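Local coordinates for protein post-proline cleaving enzyme (Rickettsia typhi, PDB 4HVT) that probably cleaves peptides on the carboxyl side of proline, as a serine-type oligopeptidase of the prolyl oligopeptidase family, at residues 572-577 / 626-631; 592-597 / 653-658; 640-645 / 673-678. All coordinates share one frame; numbering follows the deposited sequence.

All three contacts lie in the alpha/beta-hydrolase part of the chain, on the same side of the molecule's centre. Contact 1 sets helix 567-578 against the loop after helix 617-626. About 12 Å away, centre to centre, contact 2 joins the loop following strand 585-589 to the start of helix 655-664. Contact 3, about 13 Å from contact 2 and 17 Å from contact 1, pairs strands 640-646 and 672-677 at one edge of the mixed sheet. Contacts 1 and 2 alternate along the chain, as do 2 and 3, whereas contact 1 closes before contact 3 opens. Helix 655-664 connects the strands of contact 3, and its Arg658 salt-bridges to Glu676, tying helix to sheet edge.

Contact 1: residues 572-577 / 626-631; sequences VSVAMT and YAPLEN
Val574 meets Tyr626 where the loop after helix 617-626 closes on helix 567-578, which in this alpha/beta-hydrolase fold follows the probable nucleophile elbow. The CG2 methyl of Val574 lies 3.6 Å from Tyr626 O and also reaches the ring at CD1, a branched apolar side chain that can pack against carbonyl and ring alike. Tyr626 O is served by a water that donates both to it and to Thr577 OG1. Beyond Ala627, Pro628 opens a 3-10 turn, a place suited to a residue lacking an N-H. Its ring lies against the helix with CB toward Thr577 OG1 and Pro628 CG 3.3 Å from Ser573 OG. That hydroxyl spends its polarity within its own helix, bonding to Gly569. Thr577 behaves similarly: OG1 sits between N and the carbonyl carbon (chi1 56°), close to the carbonyls of Ser573 and Val574 and flanking CA and CB of Pro628. At the end of the segment the Asn631 amide turns away from the helix to Ala627 O, which Glu630 N approaches from the opposite face. A second water completes the seam, donating to Asn631 O at 2.7 Å and to Thr577 O at 3.0 Å.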
ATOM      1  N   VAL A 572      -8.708 -12.765   8.656  1.00 12.36           N
ATOM      2  CA  VAL A 572      -9.854 -12.648   9.542  1.00 12.79           C
ATOM      3  C   VAL A 572     -10.962 -13.662   9.221  1.00 13.11           C
ATOM      4  O   VAL A 572     -11.693 -14.036  10.100  1.00 13.57           O
ATOM      5  CB  VAL A 572     -10.430 -11.212   9.664  1.00 12.76           C
ATOM      6  CG1 VAL A 572      -9.438 -10.237  10.243  1.00 12.34           C
ATOM      7  CG2 VAL A 572     -11.080 -10.728   8.388  1.00 12.66           C
ATOM      8  N   SER A 573     -11.070 -14.105   7.971  1.00 12.94           N
ATOM      9  CA  SER A 573     -11.952 -15.185   7.630  1.00 13.48           C
ATOM     10  C   SER A 573     -11.449 -16.533   8.128  1.00 14.13           C
ATOM     11  O   SER A 573     -12.272 -17.380   8.492  1.00 14.90           O
ATOM     12  CB  SER A 573     -12.266 -15.204   6.158  1.00 13.35           C
ATOM     13  OG  SER A 573     -11.112 -15.371   5.344  1.00 12.65           O
ATOM     14  N   VAL A 574     -10.131 -16.768   8.115  1.00 14.04           N
ATOM     15  CA  VAL A 574      -9.554 -17.900   8.833  1.00 14.37           C
ATOM     16  C   VAL A 574      -9.820 -17.814  10.354  1.00 15.03           C
ATOM     17  O   VAL A 574     -10.223 -18.805  10.977  1.00 15.67           O
ATOM     18  CB  VAL A 574      -8.065 -18.060   8.595  1.00 14.01           C
ATOM     19  CG1 VAL A 574      -7.520 -19.125   9.539  1.00 14.45           C
ATOM     20  CG2 VAL A 574      -7.791 -18.368   7.135  1.00 13.87           C
ATOM     21  N   ALA A 575      -9.583 -16.653  10.944  1.00 14.84           N
ATOM     22  CA  ALA A 575      -9.727 -16.481  12.376  1.00 15.80           C
ATOM     23  C   ALA A 575     -11.142 -16.864  12.802  1.00 16.64           C
ATOM     24  O   ALA A 575     -11.365 -17.563  13.799  1.00 17.04           O
ATOM     25  CB  ALA A 575      -9.399 -15.056  12.802  1.00 15.50           C
ATOM     26  N   MET A 576     -12.137 -16.382  12.061  1.00 17.13           N
ATOM     27  CA  MET A 576     -13.507 -16.511  12.521  1.00 18.40           C
ATOM     28  C   MET A 576     -14.016 -17.919  12.261  1.00 18.61           C
ATOM     29  O   MET A 576     -14.940 -18.379  12.944  1.00 18.99           O
ATOM     30  CB  MET A 576     -14.415 -15.495  11.820  1.00 19.43           C
ATOM     31  CG  MET A 576     -14.722 -15.752  10.357  1.00 20.18           C
ATOM     32  SD  MET A 576     -15.873 -14.599   9.560  1.00 21.81           S
ATOM     33  CE  MET A 576     -17.375 -15.325  10.021  1.00 22.95           C
ATOM     34  N   THR A 577     -13.411 -18.609  11.293  1.00 18.07           N
ATOM     35  CA  THR A 577     -13.792 -19.982  11.053  1.00 18.63           C
ATOM     36  C   THR A 577     -13.020 -20.988  11.960  1.00 19.22           C
ATOM     37  O   THR A 577     -13.575 -21.987  12.353  1.00 20.34           O
ATOM     38  CB  THR A 577     -13.716 -20.389   9.554  1.00 18.54           C
ATOM     39  OG1 THR A 577     -12.399 -20.148   9.035  1.00 17.52           O
ATOM     40  CG2 THR A 577     -14.761 -19.587   8.703  1.00 18.33           C
ATOM     41  N   TYR A 626      -6.797 -24.660   6.446  1.00 17.33           N
ATOM     42  CA  TYR A 626      -7.219 -23.351   6.901  1.00 16.56           C
ATOM     43  C   TYR A 626      -8.189 -22.650   6.009  1.00 16.24           C
ATOM     44  O   TYR A 626      -8.883 -21.716   6.499  1.00 16.23           O
ATOM     45  CB  TYR A 626      -6.046 -22.420   7.214  1.00 15.96           C
ATOM     46  CG  TYR A 626      -5.258 -21.925   6.015  1.00 14.92           C
ATOM     47  CD1 TYR A 626      -5.766 -20.937   5.203  1.00 14.57           C
ATOM     48  CD2 TYR A 626      -3.985 -22.424   5.735  1.00 15.00           C
ATOM     49  CE1 TYR A 626      -5.048 -20.453   4.116  1.00 14.26           C
ATOM     50  CE2 TYR A 626      -3.264 -21.949   4.638  1.00 14.66           C
ATOM     51  CZ  TYR A 626      -3.777 -20.936   3.863  1.00 14.26           C
ATOM     52  OH  TYR A 626      -3.007 -20.496   2.786  1.00 13.95           O
ATOM     53  N   ALA A 627      -8.263 -23.039   4.733  1.00 15.78           N
ATOM     54  CA  ALA A 627      -9.045 -22.284   3.766  1.00 15.57           C
ATOM     55  C   ALA A 627     -10.480 -22.134   4.304  1.00 16.30           C
ATOM     56  O   ALA A 627     -11.096 -23.131   4.595  1.00 16.62           O
ATOM     57  CB  ALA A 627      -9.025 -22.977   2.409  1.00 15.80           C
ATOM     58  N   PRO A 628     -10.986 -20.889   4.442  1.00 16.18           N
ATOM     59  CA  PRO A 628     -12.314 -20.755   5.121  1.00 17.22           C
ATOM     60  C   PRO A 628     -13.428 -21.513   4.435  1.00 18.16           C
ATOM     61  O   PRO A 628     -14.279 -22.118   5.129  1.00 20.09           O
ATOM     62  CB  PRO A 628     -12.570 -19.229   5.119  1.00 16.74           C
ATOM     63  CG  PRO A 628     -11.240 -18.632   4.959  1.00 15.89           C
ATOM     64  CD  PRO A 628     -10.355 -19.601   4.172  1.00 15.64           C
ATOM     65  N   LEU A 629     -13.431 -21.585   3.103  1.00 18.52           N
ATOM     66  CA  LEU A 629     -14.580 -22.250   2.403  1.00 19.51           C
ATOM     67  C   LEU A 629     -14.543 -23.741   2.578  1.00 20.38           C
ATOM     68  O   LEU A 629     -15.590 -24.430   2.371  1.00 20.37           O
ATOM     69  CB  LEU A 629     -14.600 -21.923   0.904  1.00 19.02           C
ATOM     70  CG  LEU A 629     -14.741 -20.443   0.527  1.00 18.58           C
ATOM     71  CD1 LEU A 629     -14.589 -20.307  -0.986  1.00 18.44           C
ATOM     72  CD2 LEU A 629     -16.090 -19.916   0.958  1.00 19.36           C
ATOM     73  N   GLU A 630     -13.391 -24.265   3.004  1.00 20.90           N
ATOM     74  CA  GLU A 630     -13.220 -25.697   3.310  1.00 23.04           C
ATOM     75  C   GLU A 630     -13.460 -26.047   4.788  1.00 23.38           C
ATOM     76  O   GLU A 630     -13.412 -27.229   5.174  1.00 24.45           O
ATOM     77  CB  GLU A 630     -11.822 -26.170   2.958  1.00 23.78           C
ATOM     78  CG  GLU A 630     -11.514 -26.139   1.476  1.00 25.68           C
ATOM     79  CD  GLU A 630     -12.336 -27.145   0.669  1.00 27.16           C
ATOM     80  OE1 GLU A 630     -12.220 -28.378   0.911  1.00 32.38           O
ATOM     81  OE2 GLU A 630     -13.120 -26.716  -0.202  1.00 27.30           O
ATOM     82  N   ASN A 631     -13.755 -25.060   5.620  1.00 22.35           N
ATOM     83  CA  ASN A 631     -13.814 -25.290   7.068  1.00 23.86           C
ATOM     84  C   ASN A 631     -15.017 -24.531   7.617  1.00 23.93           C
ATOM     85  O   ASN A 631     -14.949 -23.906   8.637  1.00 25.60           O
ATOM     86  CB  ASN A 631     -12.505 -24.891   7.767  1.00 23.26           C
ATOM     87  CG  ASN A 631     -11.355 -25.825   7.397  1.00 23.43           C
ATOM     88  OD1 ASN A 631     -11.215 -26.923   7.974  1.00 24.63           O
ATOM     89  ND2 ASN A 631     -10.601 -25.452   6.374  1.00 22.12           N
TER
HETATM   90  O   HOH W   1     -10.528 -22.102   8.582  1.00 20.53           O
HETATM   91  O   HOH W   2     -15.624 -23.822  11.254  1.00 24.47           O

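Contact 2: residues 592-597 / 653-658; sequences ILDMIR and HPWHGR
The imidazole of His656 is pressed against the backbone of Ile592, Leu593 and Asp594, at the point where the alpha/beta-hydrolase loop after strand 585-589 meets the first turn of helix 655-664. The loop folds tightly there, with Asp594 at the centre of an inverse gamma turn, and a flat ring with a polar edge suits the surface it presents. Ile592 CA stands over one face of the ring, 4.0 Å from its centroid in a CH-pi contact, and Ile592 CG1 comes over the same ring near CE1. The opposite face is covered by CD1 of the neighbouring Trp655. At the edge, His656 ND1 accepts from Asp594 N at 3.0 Å, nearly in the ring plane; with ND1 used as an acceptor, the ring is probably neutral and carries its proton on NE2. The Leu593 side chain runs antiparallel to that of His656 and rests its CG 3.6 Å from His656 O.

Asp594 ties the loop to the indole as well. Its CG is anti to the backbone N (chi1 -174°), which carries the carboxylate out to the edge of Trp655; NE1 donates to OD2 at 2.9 Å, arriving on the anti side and lying in the indole plane. The other oxygen, OD1, accepts from Arg597 N, an Asx motif that holds the carboxylate from its own loop.

Packing relaxes toward the partly exposed Arg597. Its guanidinium meets Trp655 obliquely, the planes 62° apart, and is held chiefly by salt bridges to Glu28 and Glu600, while Phe601 stacks on the indole. Just ahead of the helix, His653 supplies a capping bond, its ND1 accepting from Trp655 N at 2.9 Å.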
ATOM      1  N   ILE A 592      -8.920 -11.707  -0.295  1.00 11.51           N
ATOM      2  CA  ILE A 592      -8.576 -12.966  -0.983  1.00 11.83           C
ATOM      3  C   ILE A 592      -9.008 -14.022   0.040  1.00 12.48           C
ATOM      4  O   ILE A 592      -8.729 -13.887   1.241  1.00 12.79           O
ATOM      5  CB  ILE A 592      -7.080 -13.067  -1.399  1.00 11.38           C
ATOM      6  CG1 ILE A 592      -6.893 -14.302  -2.259  1.00 11.63           C
ATOM      7  CG2 ILE A 592      -6.111 -13.021  -0.226  1.00 11.42           C
ATOM      8  CD1 ILE A 592      -5.463 -14.414  -2.811  1.00 11.17           C
ATOM      9  N   LEU A 593      -9.709 -15.046  -0.409  1.00 13.17           N
ATOM     10  CA  LEU A 593     -10.123 -16.048   0.557  1.00 13.78           C
ATOM     11  C   LEU A 593     -10.392 -17.429  -0.003  1.00 13.91           C
ATOM     12  O   LEU A 593     -10.275 -18.393   0.722  1.00 13.65           O
ATOM     13  CB  LEU A 593     -11.301 -15.566   1.388  1.00 15.27           C
ATOM     14  CG  LEU A 593     -12.758 -15.530   1.063  1.00 16.27           C
ATOM     15  CD1 LEU A 593     -13.431 -16.886   0.889  1.00 17.26           C
ATOM     16  CD2 LEU A 593     -13.439 -14.740   2.215  1.00 16.44           C
ATOM     17  N   ASP A 594     -10.743 -17.493  -1.282  1.00 13.35           N
ATOM     18  CA  ASP A 594     -10.850 -18.815  -1.968  1.00 13.84           C
ATOM     19  C   ASP A 594      -9.452 -19.324  -2.343  1.00 13.56           C
ATOM     20  O   ASP A 594      -8.971 -19.102  -3.444  1.00 13.18           O
ATOM     21  CB  ASP A 594     -11.761 -18.752  -3.172  1.00 14.10           C
ATOM     22  CG  ASP A 594     -12.006 -20.142  -3.800  1.00 14.75           C
ATOM     23  OD1 ASP A 594     -11.269 -21.104  -3.465  1.00 14.47           O
ATOM     24  OD2 ASP A 594     -12.944 -20.251  -4.628  1.00 15.72           O
ATOM     25  N   MET A 595      -8.791 -19.957  -1.391  1.00 13.66           N
ATOM     26  CA  MET A 595      -7.384 -20.305  -1.543  1.00 13.37           C
ATOM     27  C   MET A 595      -7.172 -21.564  -2.421  1.00 13.81           C
ATOM     28  O   MET A 595      -6.036 -21.859  -2.818  1.00 13.44           O
ATOM     29  CB  MET A 595      -6.717 -20.387  -0.168  1.00 13.32           C
ATOM     30  CG  MET A 595      -6.903 -19.100   0.670  1.00 13.11           C
ATOM     31  SD  MET A 595      -6.610 -17.585  -0.254  1.00 12.93           S
ATOM     32  CE  MET A 595      -4.867 -17.665  -0.592  1.00 12.58           C
ATOM     33  N   ILE A 596      -8.247 -22.300  -2.752  1.00 14.41           N
ATOM     34  CA  ILE A 596      -8.123 -23.358  -3.753  0.50 14.68           C
ATOM     35  C   ILE A 596      -8.064 -22.789  -5.188  1.00 14.43           C
ATOM     36  O   ILE A 596      -7.273 -23.269  -6.033  1.00 14.30           O
ATOM     37  CB  ILE A 596      -9.233 -24.419  -3.613  0.50 15.35           C
ATOM     38  CG1 ILE A 596      -9.268 -24.971  -2.181  0.50 15.57           C
ATOM     39  CG2 ILE A 596      -8.979 -25.549  -4.593  0.50 15.62           C
ATOM     40  CD1 ILE A 596     -10.075 -26.266  -2.036  0.50 16.27           C
ATOM     41  N   ARG A 597      -8.898 -21.775  -5.457  1.00 14.59           N
ATOM     42  CA  ARG A 597      -9.123 -21.263  -6.809  1.00 14.56           C
ATOM     43  C   ARG A 597      -8.511 -19.889  -7.058  1.00 13.53           C
ATOM     44  O   ARG A 597      -8.718 -19.330  -8.120  1.00 12.77           O
ATOM     45  CB  ARG A 597     -10.642 -21.175  -7.089  1.00 15.62           C
ATOM     46  CG  ARG A 597     -11.319 -22.545  -6.990  1.00 16.97           C
ATOM     47  CD  ARG A 597     -12.719 -22.581  -7.605  1.00 18.52           C
ATOM     48  NE  ARG A 597     -12.795 -22.119  -8.963  1.00 19.11           N
ATOM     49  CZ  ARG A 597     -13.879 -21.620  -9.568  1.00 20.19           C
ATOM     50  NH1 ARG A 597     -15.038 -21.558  -8.955  1.00 21.01           N
ATOM     51  NH2 ARG A 597     -13.796 -21.208 -10.824  1.00 20.64           N
ATOM     52  N   HIS A 653     -10.238  -9.782  -7.346  1.00 13.33           N
ATOM     53  CA  HIS A 653     -11.518 -10.098  -7.986  1.00 13.97           C
ATOM     54  C   HIS A 653     -12.631 -10.164  -6.917  1.00 13.88           C
ATOM     55  O   HIS A 653     -12.430 -10.683  -5.849  1.00 13.57           O
ATOM     56  CB  HIS A 653     -11.447 -11.390  -8.790  1.00 14.53           C
ATOM     57  CG  HIS A 653     -12.599 -11.599  -9.740  1.00 15.43           C
ATOM     58  ND1 HIS A 653     -13.866 -11.956  -9.344  1.00 15.92           N
ATOM     59  CD2 HIS A 653     -12.633 -11.581 -11.093  1.00 15.85           C
ATOM     60  CE1 HIS A 653     -14.649 -12.081 -10.397  1.00 16.84           C
ATOM     61  NE2 HIS A 653     -13.908 -11.890 -11.479  1.00 16.72           N
ATOM     62  N   PRO A 654     -13.800  -9.632  -7.220  1.00 14.30           N
ATOM     63  CA  PRO A 654     -14.886  -9.761  -6.201  1.00 14.84           C
ATOM     64  C   PRO A 654     -15.426 -11.151  -5.878  1.00 15.24           C
ATOM     65  O   PRO A 654     -16.185 -11.283  -4.920  1.00 15.44           O
ATOM     66  CB  PRO A 654     -16.028  -8.943  -6.804  1.00 15.36           C
ATOM     67  CG  PRO A 654     -15.793  -8.908  -8.281  1.00 15.40           C
ATOM     68  CD  PRO A 654     -14.275  -8.915  -8.416  1.00 14.69           C
ATOM     69  N   TRP A 655     -15.059 -12.169  -6.675  1.00 14.97           N
ATOM     70  CA  TRP A 655     -15.442 -13.547  -6.428  1.00 15.39           C
ATOM     71  C   TRP A 655     -15.256 -13.925  -4.952  1.00 14.97           C
ATOM     72  O   TRP A 655     -16.108 -14.504  -4.338  1.00 14.89           O
ATOM     73  CB  TRP A 655     -14.593 -14.494  -7.261  1.00 15.50           C
ATOM     74  CG  TRP A 655     -14.613 -15.935  -6.794  1.00 15.88           C
ATOM     75  CD1 TRP A 655     -13.620 -16.618  -6.186  1.00 15.97           C
ATOM     76  CD2 TRP A 655     -15.709 -16.847  -6.897  1.00 17.18           C
ATOM     77  NE1 TRP A 655     -13.987 -17.893  -5.914  1.00 17.03           N
ATOM     78  CE2 TRP A 655     -15.266 -18.086  -6.356  1.00 17.41           C
ATOM     79  CE3 TRP A 655     -16.991 -16.753  -7.424  1.00 17.99           C
ATOM     80  CZ2 TRP A 655     -16.070 -19.211  -6.305  1.00 18.31           C
ATOM     81  CZ3 TRP A 655     -17.792 -17.912  -7.396  1.00 18.76           C
ATOM     82  CH2 TRP A 655     -17.322 -19.101  -6.820  1.00 18.77           C
ATOM     83  N   HIS A 656     -14.129 -13.515  -4.372  1.00 13.90           N
ATOM     84  CA  HIS A 656     -13.821 -13.961  -3.005  1.00 13.84           C
ATOM     85  C   HIS A 656     -14.852 -13.516  -1.988  1.00 14.28           C
ATOM     86  O   HIS A 656     -15.287 -14.304  -1.150  1.00 14.72           O
ATOM     87  CB  HIS A 656     -12.406 -13.526  -2.568  1.00 13.13           C
ATOM     88  CG  HIS A 656     -11.326 -14.044  -3.454  1.00 12.71           C
ATOM     89  ND1 HIS A 656     -10.796 -15.304  -3.310  1.00 12.94           N
ATOM     90  CD2 HIS A 656     -10.654 -13.472  -4.489  1.00 12.61           C
ATOM     91  CE1 HIS A 656      -9.847 -15.491  -4.219  1.00 12.51           C
ATOM     92  NE2 HIS A 656      -9.773 -14.405  -4.965  1.00 12.21           N
ATOM     93  N   GLY A 657     -15.240 -12.260  -2.073  1.00 14.43           N
ATOM     94  CA  GLY A 657     -16.240 -11.700  -1.129  1.00 14.68           C
ATOM     95  C   GLY A 657     -17.628 -12.276  -1.448  1.00 15.54           C
ATOM     96  O   GLY A 657     -18.390 -12.663  -0.543  1.00 15.61           O
ATOM     97  N   ARG A 658     -17.930 -12.354  -2.742  1.00 16.18           N
ATOM     98  CA  ARG A 658     -19.217 -12.835  -3.193  1.00 17.18           C
ATOM     99  C   ARG A 658     -19.443 -14.266  -2.743  1.00 17.64           C
ATOM    100  O   ARG A 658     -20.492 -14.571  -2.158  1.00 17.86           O
ATOM    101  CB  ARG A 658     -19.299 -12.795  -4.699  1.00 17.56           C
ATOM    102  CG  ARG A 658     -19.596 -11.447  -5.257  1.00 17.94           C
ATOM    103  CD  ARG A 658     -19.247 -11.416  -6.726  1.00 18.46           C
ATOM    104  NE  ARG A 658     -19.590 -10.168  -7.373  1.00 18.73           N
ATOM    105  CZ  ARG A 658     -19.491  -9.961  -8.687  1.00 19.01           C
ATOM    106  NH1 ARG A 658     -19.112 -10.936  -9.521  1.00 19.68           N
ATOM    107  NH2 ARG A 658     -19.820  -8.772  -9.175  1.00 19.34           N
TER

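Contact 3: residues 640-645 / 673-678; sequences TVLITD and YFLESK
Leu642 pairs with Tyr673 across two parallel neighbours of the alpha/beta-hydrolase sheet, strands 640-646 and 672-677, which helix 655-664 joins as a beta-alpha-beta unit. The strands run within 9° of each other, and five backbone hydrogen bonds zip them together, alternating in direction from Tyr673 N to Val641 O through to Ser677 N to Asp645 O.

On the face carrying Leu642, Thr644, Tyr673 and Leu675, the bump is Leu642 CD1. It nestles in the dip between Tyr673 CB, 3.6 Å away, and Leu675 CD1, 3.9 Å away, while Thr644 CG2 touches Leu675 CB. The Tyr673 ring turns its edge to Thr640 OG1, 3.6 Å from CE2, a hydroxyl whose hydrogen bond goes to Lys671. Helices 34-51 and 688-706 cover this side: Leu675 touches Thr46 of the first and Asn697 of the second, and Leu642 touches Phe701.

On the other face, toward helix 655-664, the broad Phe674 ring is the ridge. Its CG lies anti to N (chi1 177°), sending the ring slantwise across Ile643, whose CG2 comes to 4.2 Å from CD1, and on to the Asp645 carboxylate. OD2 of Asp645 approaches CE1 of Phe674 obliquely, with carboxylate and ring planes 75° apart. Glu676 stands next to Asp645, and its OE2 both makes a salt bridge to Arg658 NE and faces the aspartate. So close a meeting of two acids suggests that one of them holds a proton: Asp645 OD1 and Glu676 OE2 are 2.7 Å apart.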
ATOM      1  N   THR A 640     -20.816 -12.282  13.714  1.00 22.43           N
ATOM      2  CA  THR A 640     -21.404 -11.441  12.674  1.00 22.08           C
ATOM      3  C   THR A 640     -20.272 -10.829  11.879  1.00 20.61           C
ATOM      4  O   THR A 640     -19.293 -10.376  12.459  1.00 19.47           O
ATOM      5  CB  THR A 640     -22.298 -10.330  13.261  1.00 23.50           C
ATOM      6  OG1 THR A 640     -22.989  -9.630  12.221  1.00 24.73           O
ATOM      7  CG2 THR A 640     -21.563  -9.354  14.178  1.00 23.72           C
ATOM      8  N   VAL A 641     -20.411 -10.859  10.563  1.00 19.92           N
ATOM      9  CA  VAL A 641     -19.344 -10.446   9.685  1.00 18.84           C
ATOM     10  C   VAL A 641     -19.865  -9.467   8.645  1.00 18.64           C
ATOM     11  O   VAL A 641     -20.959  -9.631   8.086  1.00 18.85           O
ATOM     12  CB  VAL A 641     -18.631 -11.640   9.016  1.00 18.87           C
ATOM     13  CG1 VAL A 641     -19.617 -12.524   8.317  1.00 19.98           C
ATOM     14  CG2 VAL A 641     -17.569 -11.186   8.026  1.00 17.84           C
ATOM     15  N   LEU A 642     -19.066  -8.435   8.383  1.00 18.01           N
ATOM     16  CA  LEU A 642     -19.275  -7.511   7.275  1.00 18.09           C
ATOM     17  C   LEU A 642     -18.281  -7.866   6.177  1.00 17.14           C
ATOM     18  O   LEU A 642     -17.106  -7.948   6.426  1.00 16.49           O
ATOM     19  CB  LEU A 642     -18.994  -6.054   7.734  1.00 18.63           C
ATOM     20  CG  LEU A 642     -19.004  -4.983   6.626  1.00 19.12           C
ATOM     21  CD1 LEU A 642     -20.345  -4.911   5.913  1.00 20.08           C
ATOM     22  CD2 LEU A 642     -18.749  -3.570   7.188  1.00 19.70           C
ATOM     23  N   ILE A 643     -18.785  -8.178   4.981  1.00 16.98           N
ATOM     24  CA  ILE A 643     -17.924  -8.618   3.858  1.00 16.36           C
ATOM     25  C   ILE A 643     -17.993  -7.545   2.803  1.00 16.34           C
ATOM     26  O   ILE A 643     -19.071  -7.077   2.439  1.00 16.37           O
ATOM     27  CB  ILE A 643     -18.449  -9.913   3.268  1.00 16.60           C
ATOM     28  CG1 ILE A 643     -18.492 -11.070   4.302  1.00 16.75           C
ATOM     29  CG2 ILE A 643     -17.589 -10.287   2.115  1.00 15.83           C
ATOM     30  CD1 ILE A 643     -19.333 -12.283   3.889  1.00 17.09           C
ATOM     31  N   THR A 644     -16.852  -7.091   2.318  1.00 16.18           N
ATOM     32  CA  THR A 644     -16.878  -6.050   1.264  1.00 16.60           C
ATOM     33  C   THR A 644     -16.073  -6.450   0.033  1.00 16.03           C
ATOM     34  O   THR A 644     -15.028  -7.089   0.149  1.00 15.92           O
ATOM     35  CB  THR A 644     -16.369  -4.692   1.795  1.00 16.43           C
ATOM     36  OG1 THR A 644     -14.920  -4.718   1.983  1.00 16.41           O
ATOM     37  CG2 THR A 644     -17.056  -4.346   3.109  1.00 17.25           C
ATOM     38  N   ASP A 645     -16.547  -6.046  -1.138  1.00 15.82           N
ATOM     39  CA  ASP A 645     -15.766  -6.255  -2.344  1.00 16.04           C
ATOM     40  C   ASP A 645     -16.119  -5.223  -3.433  1.00 16.33           C
ATOM     41  O   ASP A 645     -16.965  -4.343  -3.193  1.00 15.98           O
ATOM     42  CB  ASP A 645     -15.914  -7.721  -2.775  1.00 16.23           C
ATOM     43  CG  ASP A 645     -17.270  -8.055  -3.355  1.00 17.15           C
ATOM     44  OD1 ASP A 645     -17.810  -7.273  -4.150  1.00 17.72           O
ATOM     45  OD2 ASP A 645     -17.752  -9.157  -3.068  1.00 17.25           O
ATOM     46  N   TYR A 673     -23.348  -9.070   6.672  1.00 21.23           N
ATOM     47  CA  TYR A 673     -23.577  -7.791   6.038  1.00 21.10           C
ATOM     48  C   TYR A 673     -22.614  -7.818   4.855  1.00 20.45           C
ATOM     49  O   TYR A 673     -21.503  -8.288   4.997  1.00 21.06           O
ATOM     50  CB  TYR A 673     -23.280  -6.620   7.043  1.00 21.18           C
ATOM     51  CG  TYR A 673     -24.302  -6.581   8.177  1.00 22.25           C
ATOM     52  CD1 TYR A 673     -25.460  -5.857   8.034  1.00 23.00           C
ATOM     53  CD2 TYR A 673     -24.107  -7.288   9.373  1.00 22.75           C
ATOM     54  CE1 TYR A 673     -26.429  -5.837   9.029  1.00 24.09           C
ATOM     55  CE2 TYR A 673     -25.078  -7.284  10.370  1.00 23.95           C
ATOM     56  CZ  TYR A 673     -26.217  -6.539  10.190  1.00 24.56           C
ATOM     57  OH  TYR A 673     -27.197  -6.491  11.159  1.00 25.98           O
ATOM     58  N   PHE A 674     -23.084  -7.393   3.701  1.00 20.32           N
ATOM     59  CA  PHE A 674     -22.349  -7.448   2.447  1.00 19.80           C
ATOM     60  C   PHE A 674     -22.480  -6.127   1.721  1.00 19.88           C
ATOM     61  O   PHE A 674     -23.593  -5.631   1.569  1.00 20.66           O
ATOM     62  CB  PHE A 674     -22.922  -8.591   1.622  1.00 20.31           C
ATOM     63  CG  PHE A 674     -22.315  -8.734   0.261  1.00 20.02           C
ATOM     64  CD1 PHE A 674     -21.121  -9.422   0.109  1.00 19.19           C
ATOM     65  CD2 PHE A 674     -22.890  -8.114  -0.842  1.00 20.25           C
ATOM     66  CE1 PHE A 674     -20.509  -9.539  -1.144  1.00 18.92           C
ATOM     67  CE2 PHE A 674     -22.307  -8.242  -2.110  1.00 19.84           C
ATOM     68  CZ  PHE A 674     -21.111  -8.947  -2.258  1.00 19.39           C
ATOM     69  N   LEU A 675     -21.354  -5.612   1.193  1.00 19.32           N
ATOM     70  CA  LEU A 675     -21.298  -4.341   0.484  1.00 19.13           C
ATOM     71  C   LEU A 675     -20.408  -4.536  -0.746  1.00 18.72           C
ATOM     72  O   LEU A 675     -19.170  -4.752  -0.621  1.00 18.04           O
ATOM     73  CB  LEU A 675     -20.700  -3.235   1.355  1.00 19.28           C
ATOM     74  CG  LEU A 675     -21.523  -2.823   2.590  1.00 20.25           C
ATOM     75  CD1 LEU A 675     -20.656  -1.957   3.426  1.00 20.45           C
ATOM     76  CD2 LEU A 675     -22.725  -2.039   2.164  1.00 21.26           C
ATOM     77  N   GLU A 676     -21.026  -4.415  -1.909  1.00 18.90           N
ATOM     78  CA  GLU A 676     -20.310  -4.520  -3.162  1.00 19.27           C
ATOM     79  C   GLU A 676     -20.275  -3.136  -3.804  1.00 19.44           C
ATOM     80  O   GLU A 676     -21.315  -2.581  -4.130  1.00 20.29           O
ATOM     81  CB  GLU A 676     -20.907  -5.549  -4.108  1.00 20.17           C
ATOM     82  CG  GLU A 676     -20.122  -5.531  -5.447  1.00 20.22           C
ATOM     83  CD  GLU A 676     -20.247  -6.744  -6.285  1.00 21.03           C
ATOM     84  OE1 GLU A 676     -20.888  -6.626  -7.372  1.00 22.06           O
ATOM     85  OE2 GLU A 676     -19.793  -7.830  -5.861  1.00 21.60           O
ATOM     86  N   SER A 677     -19.088  -2.570  -3.947  1.00 18.66           N
ATOM     87  CA  SER A 677     -18.907  -1.285  -4.609  1.00 19.17           C
ATOM     88  C   SER A 677     -18.715  -1.358  -6.082  1.00 19.66           C
ATOM     89  O   SER A 677     -17.923  -2.172  -6.536  1.00 19.40           O
ATOM     90  CB  SER A 677     -17.730  -0.494  -4.030  1.00 18.47           C
ATOM     91  OG  SER A 677     -17.381   0.574  -4.928  1.00 17.91           O
ATOM     92  N   LYS A 678     -19.415  -0.490  -6.820  1.00 20.85           N
ATOM     93  CA  LYS A 678     -19.349  -0.430  -8.290  1.00 21.88           C
ATOM     94  C   LYS A 678     -18.000  -0.100  -8.837  1.00 21.58           C
ATOM     95  O   LYS A 678     -17.578  -0.660  -9.864  1.00 21.65           O
ATOM     96  CB  LYS A 678     -20.338   0.627  -8.845  1.00 22.75           C
TER